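Local coordinates for Glyoxalase/Bleomycin resistance protein/dioxygenase domain (Frankia sp., PDB 2RK0) that is of unknown specific function but probably binds or transforms small molecules, as glyoxalases, bleomycin-resistance proteins and extradiol dioxygenases do, at residues L16-R21 / R115-I120; C20-E25 / A96-T101; E91-A96 / W110-R115. All coordinates share one frame; numbering follows the deposited sequence.

Contact 1: residues L16-R21 / R115-I120; sequences LDISCR and RDADNI
Ser19 and Ala117 mark the closest backbone approach, their CA atoms 6.3 Å apart, where the first turns of helix 16-27 meet the loop that joins strands 109-115 and 121-127. Residues Asp116 to Asn119 form a type I turn, and Asn119 closes it with a positive phi, which asparagine tolerates better than most residues. The methyl of Ala117 meets a branch methyl of Ile18, with CB 4.0 Å from CG2. Both residues are exposed, and the single methyl of alanine lets the turn come close to the helix.

The polar half works through water. Ser19 OG and Asp118 OD2 are 3.4 Å apart, but the angle is too poor for a direct bond, and two waters link them instead. One lies 3.0 Å from Ser19 OG and donates to Asp118 OD2 over 2.7 Å. The other lies 2.8 Å from Ser19 OG and also donates to Asp118 OD2, with a weak further bond to Asp116 OD2. The first torsion of Ser19 (chi1 -67°) sets OG beside its own backbone N, where both waters can bond to it. The other oxygen of Asp118, OD1, is taken by the backbone N of Arg14, which fixes the carboxylate.

Asp116 shapes the loop from within. Its OD1 accepts from Asp118 N at 2.8 Å and from Ile120 N, the two donors arriving from opposite faces of the carboxylate plane, while OD2 accepts from Tyr23 OH further along the same helix. The result is an Asx turn inside a beta-hairpin connection, held to the helix by bridging waters, the Tyr23 hydroxyl and one methyl pair, in a protein with the paired mixed sheets of the vicinal oxygen chelate fold.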
ATOM      1  N   LEU A  16       5.737  -0.703 -17.538  1.00 21.97           N
ATOM      2  CA  LEU A  16       4.417  -1.301 -17.380  1.00 22.28           C
ATOM      3  C   LEU A  16       4.318  -2.769 -17.797  1.00 24.40           C
ATOM      4  O   LEU A  16       3.855  -3.612 -17.021  1.00 22.65           O
ATOM      5  CB  LEU A  16       3.376  -0.485 -18.148  1.00 20.93           C
ATOM      6  CG  LEU A  16       1.935  -0.989 -18.005  1.00 20.06           C
ATOM      7  CD1 LEU A  16       1.546  -1.030 -16.536  1.00 19.04           C
ATOM      8  CD2 LEU A  16       0.994  -0.084 -18.788  1.00 21.12           C
ATOM      9  N   ASP A  17       4.746  -3.078 -19.016  1.00 24.84           N
ATOM     10  CA  ASP A  17       4.673  -4.452 -19.506  1.00 26.47           C
ATOM     11  C   ASP A  17       5.455  -5.428 -18.646  1.00 24.39           C
ATOM     12  O   ASP A  17       4.991  -6.527 -18.366  1.00 24.94           O
ATOM     13  CB  ASP A  17       5.172  -4.536 -20.948  1.00 31.18           C
ATOM     14  CG  ASP A  17       4.335  -3.711 -21.893  1.00 36.83           C
ATOM     15  OD1 ASP A  17       3.093  -3.766 -21.781  1.00 40.45           O
ATOM     16  OD2 ASP A  17       4.920  -3.015 -22.749  1.00 43.39           O
ATOM     17  N   ILE A  18       6.650  -5.029 -18.234  1.00 23.54           N
ATOM     18  CA  ILE A  18       7.474  -5.902 -17.410  1.00 22.11           C
ATOM     19  C   ILE A  18       6.767  -6.198 -16.092  1.00 21.31           C
ATOM     20  O   ILE A  18       6.749  -7.338 -15.632  1.00 22.22           O
ATOM     21  CB  ILE A  18       8.864  -5.277 -17.147  1.00 22.15           C
ATOM     22  CG1 ILE A  18       9.667  -5.261 -18.455  1.00 23.57           C
ATOM     23  CG2 ILE A  18       9.614  -6.070 -16.077  1.00 23.84           C
ATOM     24  CD1 ILE A  18      11.099  -4.804 -18.306  1.00 26.23           C
ATOM     25  N   SER A  19       6.166  -5.173 -15.499  1.00 19.81           N
ATOM     26  CA  SER A  19       5.456  -5.335 -14.230  1.00 20.71           C
ATOM     27  C   SER A  19       4.193  -6.191 -14.354  1.00 20.65           C
ATOM     28  O   SER A  19       3.896  -7.005 -13.477  1.00 21.57           O
ATOM     29  CB  SER A  19       5.104  -3.964 -13.658  1.00 20.67           C
ATOM     30  OG  SER A  19       6.276  -3.272 -13.275  1.00 24.29           O
ATOM     31  N   CYS A  20       3.451  -6.004 -15.440  1.00 21.22           N
ATOM     32  CA  CYS A  20       2.235  -6.776 -15.651  1.00 20.62           C
ATOM     33  C   CYS A  20       2.578  -8.251 -15.660  1.00 20.46           C
ATOM     34  O   CYS A  20       1.911  -9.052 -15.017  1.00 20.68           O
ATOM     35  CB  CYS A  20       1.575  -6.391 -16.973  1.00 22.32           C
ATOM     36  SG  CYS A  20       0.796  -4.768 -16.948  1.00 23.72           S
ATOM     37  N   ARG A  21       3.619  -8.610 -16.401  1.00 21.10           N
ATOM     38  CA  ARG A  21       4.038 -10.000 -16.465  1.00 22.26           C
ATOM     39  C   ARG A  21       4.529 -10.493 -15.099  1.00 20.93           C
ATOM     40  O   ARG A  21       4.243 -11.622 -14.697  1.00 20.08           O
ATOM     41  CB  ARG A  21       5.145 -10.173 -17.506  1.00 25.41           C
ATOM     42  CG  ARG A  21       4.655 -10.139 -18.947  1.00 28.72           C
ATOM     43  CD  ARG A  21       5.770 -10.557 -19.897  1.00 34.36           C
ATOM     44  NE  ARG A  21       6.723  -9.480 -20.152  1.00 37.72           N
ATOM     45  CZ  ARG A  21       6.517  -8.496 -21.022  1.00 40.79           C
ATOM     46  NH1 ARG A  21       5.392  -8.455 -21.727  1.00 42.12           N
ATOM     47  NH2 ARG A  21       7.434  -7.552 -21.188  1.00 42.10           N
ATOM     48  N   ARG A 115      10.721  -8.709  -3.390  1.00 17.55           N
ATOM     49  CA  ARG A 115      10.676  -7.465  -4.148  1.00 17.89           C
ATOM     50  C   ARG A 115      10.121  -7.710  -5.540  1.00 17.98           C
ATOM     51  O   ARG A 115      10.286  -8.793  -6.090  1.00 17.54           O
ATOM     52  CB  ARG A 115      12.084  -6.889  -4.291  1.00 18.58           C
ATOM     53  CG  ARG A 115      12.837  -6.738  -2.994  1.00 20.75           C
ATOM     54  CD  ARG A 115      12.361  -5.541  -2.225  1.00 23.36           C
ATOM     55  NE  ARG A 115      13.157  -5.335  -1.021  1.00 25.08           N
ATOM     56  CZ  ARG A 115      13.580  -4.146  -0.607  1.00 26.76           C
ATOM     57  NH1 ARG A 115      13.280  -3.059  -1.310  1.00 24.97           N
ATOM     58  NH2 ARG A 115      14.295  -4.041   0.510  1.00 24.15           N
ATOM     59  N   ASP A 116       9.470  -6.710  -6.117  1.00 16.46           N
ATOM     60  CA  ASP A 116       8.956  -6.894  -7.460  1.00 17.33           C
ATOM     61  C   ASP A 116      10.019  -6.429  -8.442  1.00 16.05           C
ATOM     62  O   ASP A 116      11.142  -6.114  -8.036  1.00 15.37           O
ATOM     63  CB  ASP A 116       7.632  -6.146  -7.659  1.00 16.93           C
ATOM     64  CG  ASP A 116       7.791  -4.633  -7.716  1.00 19.89           C
ATOM     65  OD1 ASP A 116       8.922  -4.099  -7.597  1.00 16.41           O
ATOM     66  OD2 ASP A 116       6.747  -3.978  -7.888  1.00 16.93           O
ATOM     67  N   ALA A 117       9.674  -6.389  -9.723  1.00 15.86           N
ATOM     68  CA  ALA A 117      10.618  -5.986 -10.762  1.00 16.49           C
ATOM     69  C   ALA A 117      11.262  -4.614 -10.535  1.00 18.17           C
ATOM     70  O   ALA A 117      12.355  -4.353 -11.030  1.00 18.48           O
ATOM     71  CB  ALA A 117       9.932  -6.026 -12.118  1.00 17.06           C
ATOM     72  N   ASP A 118      10.587  -3.742  -9.789  1.00 18.63           N
ATOM     73  CA  ASP A 118      11.123  -2.414  -9.492  1.00 19.44           C
ATOM     74  C   ASP A 118      11.722  -2.339  -8.088  1.00 18.91           C
ATOM     75  O   ASP A 118      11.993  -1.258  -7.566  1.00 18.29           O
ATOM     76  CB  ASP A 118      10.022  -1.367  -9.650  1.00 22.04           C
ATOM     77  CG  ASP A 118       9.733  -1.056 -11.098  1.00 24.73           C
ATOM     78  OD1 ASP A 118      10.416  -0.177 -11.653  1.00 26.82           O
ATOM     79  OD2 ASP A 118       8.844  -1.704 -11.687  1.00 28.38           O
ATOM     80  N   ASN A 119      11.923  -3.501  -7.479  1.00 18.58           N
ATOM     81  CA  ASN A 119      12.489  -3.575  -6.140  1.00 19.09           C
ATOM     82  C   ASN A 119      11.553  -3.042  -5.065  1.00 17.66           C
ATOM     83  O   ASN A 119      11.978  -2.758  -3.947  1.00 19.18           O
ATOM     84  CB  ASN A 119      13.806  -2.807  -6.071  1.00 20.46           C
ATOM     85  CG  ASN A 119      14.844  -3.533  -5.264  1.00 25.39           C
ATOM     86  OD1 ASN A 119      15.532  -2.941  -4.426  1.00 28.59           O
ATOM     87  ND2 ASN A 119      14.970  -4.831  -5.511  1.00 26.98           N
ATOM     88  N   ILE A 120      10.280  -2.887  -5.396  1.00 16.67           N
ATOM     89  CA  ILE A 120       9.326  -2.406  -4.406  1.00 17.03           C
ATOM     90  C   ILE A 120       9.202  -3.493  -3.337  1.00 17.03           C
ATOM     91  O   ILE A 120       9.080  -4.680  -3.659  1.00 16.56           O
ATOM     92  CB  ILE A 120       7.966  -2.128  -5.062  1.00 16.94           C
ATOM     93  CG1 ILE A 120       8.139  -1.013  -6.104  1.00 16.50           C
ATOM     94  CG2 ILE A 120       6.922  -1.787  -3.991  1.00 15.05           C
ATOM     95  CD1 ILE A 120       6.877  -0.675  -6.888  1.00 15.07           C
TER
HETATM   96  O   HOH W   1       8.845  -2.121 -14.308  1.00 15.51           O
HETATM   97  O   HOH W   2       7.269  -3.640 -10.637  1.00 22.28           O

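Contact 2: residues C20-E25 / A96-T101; sequences CRWYTE and AGAAFT
The Schellman motif that finishes helix 83-96 brings Ala96 and Ala98 against Glu25 and Trp22 of helix 16-27. Gly97, with phi 70°, is the residue that leaves helical geometry; lacking a side chain, it takes this left-handed conformation with little strain, and the chain turns away toward strand 104-106. One bond of the turn back into the helix probably runs from Ala98 N to Leu93 O. Between the two segments the backbones stay well apart, Glu25 CA and Ala96 CA being 8.6 Å from each other, so side chains make the whole contact.

Glu25 reaches over with a chain that is extended from the start, CG anti to the backbone N (chi1 -174°), and lays OE2 3.6 Å from the methyl carbon CB of Ala96. Next to it the indole of Trp22 offers its edge: Ala98 CB sits near the ring plane, 4.3 Å from NE1 on the five-membered ring. Alanine suits both places, since a single methyl reaches the indole edge and the carboxylate without forcing the backbones closer. The indole is steadied from its own helix as well, for Trp22 CE3 lies 3.6 Å above the ring plane of Tyr23, offset toward the rim. The six-membered ring also packs on Phe114 and Asp116, and Leu93 of helix 83-96 touches the tryptophan too, so the large flat side chain is gripped from several elements of the fold at once.

Across the segments the chemistry is plain van der Waals touching of methyl groups by a carboxylate oxygen and an indole edge. Glu25 and Ala96 are exposed, which is consistent with a carboxylate that keeps its charge hydrated while its hydrocarbon stem spans the gap.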
ATOM      1  N   CYS A  20       3.451  -6.004 -15.440  1.00 21.22           N
ATOM      2  CA  CYS A  20       2.235  -6.776 -15.651  1.00 20.62           C
ATOM      3  C   CYS A  20       2.578  -8.251 -15.660  1.00 20.46           C
ATOM      4  O   CYS A  20       1.911  -9.052 -15.017  1.00 20.68           O
ATOM      5  CB  CYS A  20       1.575  -6.391 -16.973  1.00 22.32           C
ATOM      6  SG  CYS A  20       0.796  -4.768 -16.948  1.00 23.72           S
ATOM      7  N   ARG A  21       3.619  -8.610 -16.401  1.00 21.10           N
ATOM      8  CA  ARG A  21       4.038 -10.000 -16.465  1.00 22.26           C
ATOM      9  C   ARG A  21       4.529 -10.493 -15.099  1.00 20.93           C
ATOM     10  O   ARG A  21       4.243 -11.622 -14.697  1.00 20.08           O
ATOM     11  CB  ARG A  21       5.145 -10.173 -17.506  1.00 25.41           C
ATOM     12  CG  ARG A  21       4.655 -10.139 -18.947  1.00 28.72           C
ATOM     13  CD  ARG A  21       5.770 -10.557 -19.897  1.00 34.36           C
ATOM     14  NE  ARG A  21       6.723  -9.480 -20.152  1.00 37.72           N
ATOM     15  CZ  ARG A  21       6.517  -8.496 -21.022  1.00 40.79           C
ATOM     16  NH1 ARG A  21       5.392  -8.455 -21.727  1.00 42.12           N
ATOM     17  NH2 ARG A  21       7.434  -7.552 -21.188  1.00 42.10           N
ATOM     18  N   TRP A  22       5.254  -9.642 -14.380  1.00 19.38           N
ATOM     19  CA  TRP A  22       5.768 -10.031 -13.076  1.00 17.85           C
ATOM     20  C   TRP A  22       4.627 -10.316 -12.101  1.00 17.22           C
ATOM     21  O   TRP A  22       4.593 -11.359 -11.454  1.00 17.29           O
ATOM     22  CB  TRP A  22       6.652  -8.931 -12.486  1.00 20.54           C
ATOM     23  CG  TRP A  22       7.437  -9.401 -11.292  1.00 20.29           C
ATOM     24  CD1 TRP A  22       8.690  -9.943 -11.302  1.00 20.72           C
ATOM     25  CD2 TRP A  22       7.000  -9.430  -9.924  1.00 18.93           C
ATOM     26  NE1 TRP A  22       9.060 -10.309 -10.031  1.00 19.43           N
ATOM     27  CE2 TRP A  22       8.044 -10.006  -9.165  1.00 19.08           C
ATOM     28  CE3 TRP A  22       5.828  -9.025  -9.264  1.00 18.80           C
ATOM     29  CZ2 TRP A  22       7.956 -10.189  -7.781  1.00 16.52           C
ATOM     30  CZ3 TRP A  22       5.743  -9.208  -7.886  1.00 18.21           C
ATOM     31  CH2 TRP A  22       6.803  -9.785  -7.162  1.00 15.40           C
ATOM     32  N   TYR A  23       3.693  -9.382 -11.987  1.00 16.81           N
ATOM     33  CA  TYR A  23       2.593  -9.582 -11.068  1.00 16.64           C
ATOM     34  C   TYR A  23       1.703 -10.759 -11.466  1.00 18.26           C
ATOM     35  O   TYR A  23       1.223 -11.502 -10.609  1.00 18.56           O
ATOM     36  CB  TYR A  23       1.775  -8.294 -10.933  1.00 14.97           C
ATOM     37  CG  TYR A  23       2.412  -7.318  -9.972  1.00 15.14           C
ATOM     38  CD1 TYR A  23       3.455  -6.481 -10.372  1.00 14.95           C
ATOM     39  CD2 TYR A  23       2.044  -7.312  -8.629  1.00 15.91           C
ATOM     40  CE1 TYR A  23       4.123  -5.664  -9.444  1.00 16.69           C
ATOM     41  CE2 TYR A  23       2.699  -6.512  -7.702  1.00 16.56           C
ATOM     42  CZ  TYR A  23       3.735  -5.694  -8.106  1.00 16.79           C
ATOM     43  OH  TYR A  23       4.395  -4.938  -7.161  1.00 18.70           O
ATOM     44  N   THR A  24       1.500 -10.937 -12.767  1.00 18.64           N
ATOM     45  CA  THR A  24       0.667 -12.030 -13.258  1.00 20.92           C
ATOM     46  C   THR A  24       1.283 -13.360 -12.864  1.00 22.50           C
ATOM     47  O   THR A  24       0.623 -14.222 -12.280  1.00 23.56           O
ATOM     48  CB  THR A  24       0.530 -11.976 -14.798  1.00 20.87           C
ATOM     49  OG1 THR A  24      -0.104 -10.745 -15.170  1.00 20.32           O
ATOM     50  CG2 THR A  24      -0.310 -13.154 -15.318  1.00 20.07           C
ATOM     51  N   GLU A  25       2.565 -13.503 -13.172  1.00 23.53           N
ATOM     52  CA  GLU A  25       3.318 -14.717 -12.892  1.00 25.19           C
ATOM     53  C   GLU A  25       3.520 -15.042 -11.411  1.00 24.77           C
ATOM     54  O   GLU A  25       3.388 -16.198 -10.997  1.00 22.97           O
ATOM     55  CB  GLU A  25       4.681 -14.622 -13.577  1.00 27.42           C
ATOM     56  CG  GLU A  25       5.525 -15.876 -13.480  1.00 34.17           C
ATOM     57  CD  GLU A  25       6.789 -15.777 -14.323  1.00 37.33           C
ATOM     58  OE1 GLU A  25       6.664 -15.458 -15.525  1.00 39.50           O
ATOM     59  OE2 GLU A  25       7.893 -16.020 -13.784  1.00 38.56           O
ATOM     60  N   ALA A  96      11.558 -17.508 -10.970  1.00 30.27           N
ATOM     61  CA  ALA A  96      11.652 -16.245 -11.693  1.00 30.05           C
ATOM     62  C   ALA A  96      12.963 -15.499 -11.441  1.00 29.25           C
ATOM     63  O   ALA A  96      13.249 -14.489 -12.087  1.00 28.30           O
ATOM     64  CB  ALA A  96      10.471 -15.355 -11.324  1.00 31.38           C
ATOM     65  N   GLY A  97      13.760 -15.994 -10.501  1.00 29.07           N
ATOM     66  CA  GLY A  97      15.020 -15.339 -10.199  1.00 27.56           C
ATOM     67  C   GLY A  97      14.804 -14.000  -9.515  1.00 26.63           C
ATOM     68  O   GLY A  97      15.625 -13.092  -9.623  1.00 25.45           O
ATOM     69  N   ALA A  98      13.687 -13.876  -8.806  1.00 24.89           N
ATOM     70  CA  ALA A  98      13.366 -12.648  -8.091  1.00 22.84           C
ATOM     71  C   ALA A  98      14.156 -12.540  -6.783  1.00 20.75           C
ATOM     72  O   ALA A  98      14.785 -13.506  -6.343  1.00 20.66           O
ATOM     73  CB  ALA A  98      11.875 -12.604  -7.798  1.00 24.44           C
ATOM     74  N   ALA A  99      14.125 -11.360  -6.169  1.00 19.72           N
ATOM     75  CA  ALA A  99      14.806 -11.133  -4.898  1.00 19.46           C
ATOM     76  C   ALA A  99      13.850 -11.481  -3.754  1.00 20.13           C
ATOM     77  O   ALA A  99      12.712 -11.013  -3.719  1.00 19.93           O
ATOM     78  CB  ALA A  99      15.247  -9.676  -4.782  1.00 17.02           C
ATOM     79  N   PHE A 100      14.312 -12.312  -2.825  1.00 20.19           N
ATOM     80  CA  PHE A 100      13.485 -12.703  -1.693  1.00 19.31           C
ATOM     81  C   PHE A 100      14.289 -13.491  -0.672  1.00 19.27           C
ATOM     82  O   PHE A 100      15.341 -14.049  -0.983  1.00 18.30           O
ATOM     83  CB  PHE A 100      12.293 -13.555  -2.164  1.00 19.11           C
ATOM     84  CG  PHE A 100      12.661 -14.970  -2.538  1.00 20.50           C
ATOM     85  CD1 PHE A 100      12.550 -16.002  -1.612  1.00 22.19           C
ATOM     86  CD2 PHE A 100      13.135 -15.265  -3.814  1.00 20.15           C
ATOM     87  CE1 PHE A 100      12.907 -17.316  -1.953  1.00 21.84           C
ATOM     88  CE2 PHE A 100      13.497 -16.572  -4.169  1.00 20.42           C
ATOM     89  CZ  PHE A 100      13.382 -17.598  -3.239  1.00 22.72           C
ATOM     90  N   THR A 101      13.787 -13.514   0.554  1.00 19.17           N
ATOM     91  CA  THR A 101      14.428 -14.260   1.624  1.00 22.30           C
ATOM     92  C   THR A 101      13.489 -15.406   1.966  1.00 22.39           C
ATOM     93  O   THR A 101      12.280 -15.303   1.770  1.00 21.55           O
ATOM     94  CB  THR A 101      14.653 -13.393   2.889  1.00 22.50           C
ATOM     95  OG1 THR A 101      13.526 -12.529   3.092  1.00 24.81           O
ATOM     96  CG2 THR A 101      15.910 -12.557   2.750  1.00 25.34           C
TER

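Contact 3: residues E91-A96 / W110-R115; sequences ERLAKA and WILAFR
Leu93 lays its two methyls over the beginning of the Phe114 side chain: CD1 comes 3.6 Å from Phe114 CB and 3.8 Å from Phe114 CG, and CD2 stands 3.9 Å from Phe114 CD1. The two side chains cross at about a right angle, and CD1 approaches the ring obliquely. The backbone alone brings CB to the leucine; chi1 of 58° then turns the ring between the backbone N and carbonyl carbon of Phe114, where both methyls meet it. CD1 of Leu93 also meets Leu112 CD2 at 4.3 Å.

Helix 83-96 here packs against strand 109-115 within a beta-alpha-beta-beta-beta module of the vicinal oxygen chelate fold, in which it covers the sheet of strands 72-80, 121-127, 109-115 and 104-106. The alternation of the strand sends Leu112 and Phe114 toward the helix while Ala113 points the other way. All three touching residues are buried, and their branched or aromatic groups suit an apolar interface. Phe100 joins the cluster, touching both Leu93 and Phe114. From helix 16-27, Ile26 reaches Leu93 and Trp22 reaches Phe114, while Leu122 of the neighbouring antiparallel strand also packs on Phe114.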
ATOM      1  N   GLU A  91       8.545 -20.740  -4.467  1.00 23.96           N
ATOM      2  CA  GLU A  91       8.841 -21.514  -5.667  1.00 24.62           C
ATOM      3  C   GLU A  91       8.808 -20.621  -6.902  1.00 22.85           C
ATOM      4  O   GLU A  91       9.708 -20.667  -7.741  1.00 20.96           O
ATOM      5  CB  GLU A  91       7.828 -22.651  -5.814  1.00 28.25           C
ATOM      6  CG  GLU A  91       7.827 -23.632  -4.647  1.00 34.61           C
ATOM      7  CD  GLU A  91       6.616 -24.570  -4.656  1.00 40.59           C
ATOM      8  OE1 GLU A  91       6.383 -25.234  -5.686  1.00 40.67           O
ATOM      9  OE2 GLU A  91       5.906 -24.638  -3.624  1.00 43.73           O
ATOM     10  N   ARG A  92       7.766 -19.809  -7.012  1.00 22.06           N
ATOM     11  CA  ARG A  92       7.623 -18.901  -8.146  1.00 21.85           C
ATOM     12  C   ARG A  92       8.716 -17.837  -8.158  1.00 21.85           C
ATOM     13  O   ARG A  92       9.293 -17.533  -9.207  1.00 19.37           O
ATOM     14  CB  ARG A  92       6.252 -18.229  -8.101  1.00 22.96           C
ATOM     15  CG  ARG A  92       5.100 -19.172  -8.394  1.00 24.28           C
ATOM     16  CD  ARG A  92       3.770 -18.459  -8.256  1.00 26.93           C
ATOM     17  NE  ARG A  92       2.644 -19.324  -8.576  1.00 25.86           N
ATOM     18  CZ  ARG A  92       1.373 -18.961  -8.456  1.00 28.93           C
ATOM     19  NH1 ARG A  92       1.066 -17.746  -8.015  1.00 28.31           N
ATOM     20  NH2 ARG A  92       0.406 -19.806  -8.788  1.00 30.45           N
ATOM     21  N   LEU A  93       8.995 -17.264  -6.990  1.00 20.42           N
ATOM     22  CA  LEU A  93      10.023 -16.230  -6.884  1.00 22.12           C
ATOM     23  C   LEU A  93      11.375 -16.787  -7.319  1.00 22.35           C
ATOM     24  O   LEU A  93      12.092 -16.159  -8.095  1.00 20.25           O
ATOM     25  CB  LEU A  93      10.114 -15.711  -5.442  1.00 20.40           C
ATOM     26  CG  LEU A  93       8.876 -14.955  -4.939  1.00 20.30           C
ATOM     27  CD1 LEU A  93       9.005 -14.682  -3.443  1.00 19.17           C
ATOM     28  CD2 LEU A  93       8.722 -13.655  -5.716  1.00 20.04           C
ATOM     29  N   ALA A  94      11.706 -17.971  -6.818  1.00 23.62           N
ATOM     30  CA  ALA A  94      12.968 -18.618  -7.150  1.00 26.06           C
ATOM     31  C   ALA A  94      13.042 -18.902  -8.645  1.00 27.95           C
ATOM     32  O   ALA A  94      14.018 -18.554  -9.312  1.00 28.25           O
ATOM     33  CB  ALA A  94      13.104 -19.906  -6.365  1.00 24.88           C
ATOM     34  N   LYS A  95      11.997 -19.538  -9.165  1.00 29.69           N
ATOM     35  CA  LYS A  95      11.928 -19.879 -10.579  1.00 31.13           C
ATOM     36  C   LYS A  95      12.115 -18.625 -11.432  1.00 31.56           C
ATOM     37  O   LYS A  95      12.761 -18.664 -12.478  1.00 31.07           O
ATOM     38  CB  LYS A  95      10.574 -20.527 -10.888  1.00 32.92           C
ATOM     39  CG  LYS A  95      10.656 -21.713 -11.846  1.00 40.00           C
ATOM     40  CD  LYS A  95       9.289 -22.360 -12.081  1.00 43.85           C
ATOM     41  CE  LYS A  95       8.701 -22.959 -10.800  1.00 46.05           C
ATOM     42  NZ  LYS A  95       9.487 -24.116 -10.280  1.00 47.15           N
ATOM     43  N   ALA A  96      11.558 -17.508 -10.970  1.00 30.27           N
ATOM     44  CA  ALA A  96      11.652 -16.245 -11.693  1.00 30.05           C
ATOM     45  C   ALA A  96      12.963 -15.499 -11.441  1.00 29.25           C
ATOM     46  O   ALA A  96      13.249 -14.489 -12.087  1.00 28.30           O
ATOM     47  CB  ALA A  96      10.471 -15.355 -11.324  1.00 31.38           C
ATOM     48  N   TRP A 110       4.394 -16.201  10.146  1.00 14.85           N
ATOM     49  CA  TRP A 110       5.468 -16.444   9.185  1.00 16.30           C
ATOM     50  C   TRP A 110       5.415 -15.318   8.158  1.00 18.14           C
ATOM     51  O   TRP A 110       4.332 -14.898   7.742  1.00 16.38           O
ATOM     52  CB  TRP A 110       5.255 -17.786   8.470  1.00 16.60           C
ATOM     53  CG  TRP A 110       5.419 -18.982   9.352  1.00 17.22           C
ATOM     54  CD1 TRP A 110       6.517 -19.782   9.450  1.00 16.35           C
ATOM     55  CD2 TRP A 110       4.462 -19.496  10.287  1.00 17.59           C
ATOM     56  NE1 TRP A 110       6.310 -20.765  10.389  1.00 15.38           N
ATOM     57  CE2 TRP A 110       5.056 -20.610  10.922  1.00 16.70           C
ATOM     58  CE3 TRP A 110       3.161 -19.117  10.659  1.00 17.36           C
ATOM     59  CZ2 TRP A 110       4.393 -21.360  11.903  1.00 18.45           C
ATOM     60  CZ3 TRP A 110       2.501 -19.863  11.637  1.00 17.87           C
ATOM     61  CH2 TRP A 110       3.123 -20.971  12.250  1.00 18.23           C
ATOM     62  N   ILE A 111       6.579 -14.831   7.752  1.00 18.01           N
ATOM     63  CA  ILE A 111       6.634 -13.758   6.767  1.00 20.40           C
ATOM     64  C   ILE A 111       7.600 -14.104   5.646  1.00 19.39           C
ATOM     65  O   ILE A 111       8.685 -14.644   5.881  1.00 17.57           O
ATOM     66  CB  ILE A 111       7.087 -12.424   7.405  1.00 23.50           C
ATOM     67  CG1 ILE A 111       6.085 -11.984   8.470  1.00 25.19           C
ATOM     68  CG2 ILE A 111       7.198 -11.339   6.336  1.00 24.82           C
ATOM     69  CD1 ILE A 111       6.505 -10.749   9.236  1.00 30.29           C
ATOM     70  N   LEU A 112       7.187 -13.796   4.425  1.00 17.37           N
ATOM     71  CA  LEU A 112       8.015 -14.013   3.251  1.00 17.54           C
ATOM     72  C   LEU A 112       8.228 -12.618   2.680  1.00 17.55           C
ATOM     73  O   LEU A 112       7.275 -11.970   2.249  1.00 18.62           O
ATOM     74  CB  LEU A 112       7.283 -14.903   2.245  1.00 19.21           C
ATOM     75  CG  LEU A 112       7.933 -15.127   0.879  1.00 22.57           C
ATOM     76  CD1 LEU A 112       9.356 -15.614   1.056  1.00 21.51           C
ATOM     77  CD2 LEU A 112       7.101 -16.132   0.084  1.00 22.44           C
ATOM     78  N   ALA A 113       9.465 -12.134   2.709  1.00 16.18           N
ATOM     79  CA  ALA A 113       9.750 -10.800   2.199  1.00 14.70           C
ATOM     80  C   ALA A 113      10.346 -10.899   0.802  1.00 15.85           C
ATOM     81  O   ALA A 113      11.291 -11.661   0.571  1.00 14.49           O
ATOM     82  CB  ALA A 113      10.714 -10.072   3.150  1.00 14.48           C
ATOM     83  N   PHE A 114       9.788 -10.139  -0.137  1.00 14.62           N
ATOM     84  CA  PHE A 114      10.275 -10.172  -1.510  1.00 15.47           C
ATOM     85  C   PHE A 114      10.129  -8.820  -2.208  1.00 16.30           C
ATOM     86  O   PHE A 114       9.500  -7.893  -1.685  1.00 16.26           O
ATOM     87  CB  PHE A 114       9.546 -11.280  -2.290  1.00 16.50           C
ATOM     88  CG  PHE A 114       8.039 -11.134  -2.316  1.00 15.83           C
ATOM     89  CD1 PHE A 114       7.389 -10.698  -3.472  1.00 16.07           C
ATOM     90  CD2 PHE A 114       7.271 -11.449  -1.197  1.00 17.59           C
ATOM     91  CE1 PHE A 114       5.991 -10.582  -3.523  1.00 15.92           C
ATOM     92  CE2 PHE A 114       5.870 -11.337  -1.227  1.00 16.56           C
ATOM     93  CZ  PHE A 114       5.232 -10.904  -2.393  1.00 14.68           C
ATOM     94  N   ARG A 115      10.721  -8.709  -3.390  1.00 17.55           N
ATOM     95  CA  ARG A 115      10.676  -7.465  -4.148  1.00 17.89           C
ATOM     96  C   ARG A 115      10.121  -7.710  -5.540  1.00 17.98           C
ATOM     97  O   ARG A 115      10.286  -8.793  -6.090  1.00 17.54           O
ATOM     98  CB  ARG A 115      12.084  -6.889  -4.291  1.00 18.58           C
ATOM     99  CG  ARG A 115      12.837  -6.738  -2.994  1.00 20.75           C
ATOM    100  CD  ARG A 115      12.361  -5.541  -2.225  1.00 23.36           C
ATOM    101  NE  ARG A 115      13.157  -5.335  -1.021  1.00 25.08           N
ATOM    102  CZ  ARG A 115      13.580  -4.146  -0.607  1.00 26.76           C
ATOM    103  NH1 ARG A 115      13.280  -3.059  -1.310  1.00 24.97           N
ATOM    104  NH2 ARG A 115      14.295  -4.041   0.510  1.00 24.15           N
TER

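Contact 3 is the buried one, contact 1 is partly buried and contact 2 lies at the surface. Contacts 1 and 2 both rest on helix 16-27 and share Cys20 and Arg21, their centres about 7 Å apart; contact 3 uses helix 83-96 and meets contact 2 at Ala96. Strand 109-115 runs from contact 3 into the turn of contact 1, with Arg115 common to both. Chemistry follows place: leucines and a phenylalanine fill contact 3, waters bridge a serine hydroxyl and two carboxylates beside one methyl pair in contact 1, and contact 2 pairs small methyls with large or charged chains. Trp22 CZ2 packs 3.2 Å from Arg115 O, where helix 16-27 meets the strand end.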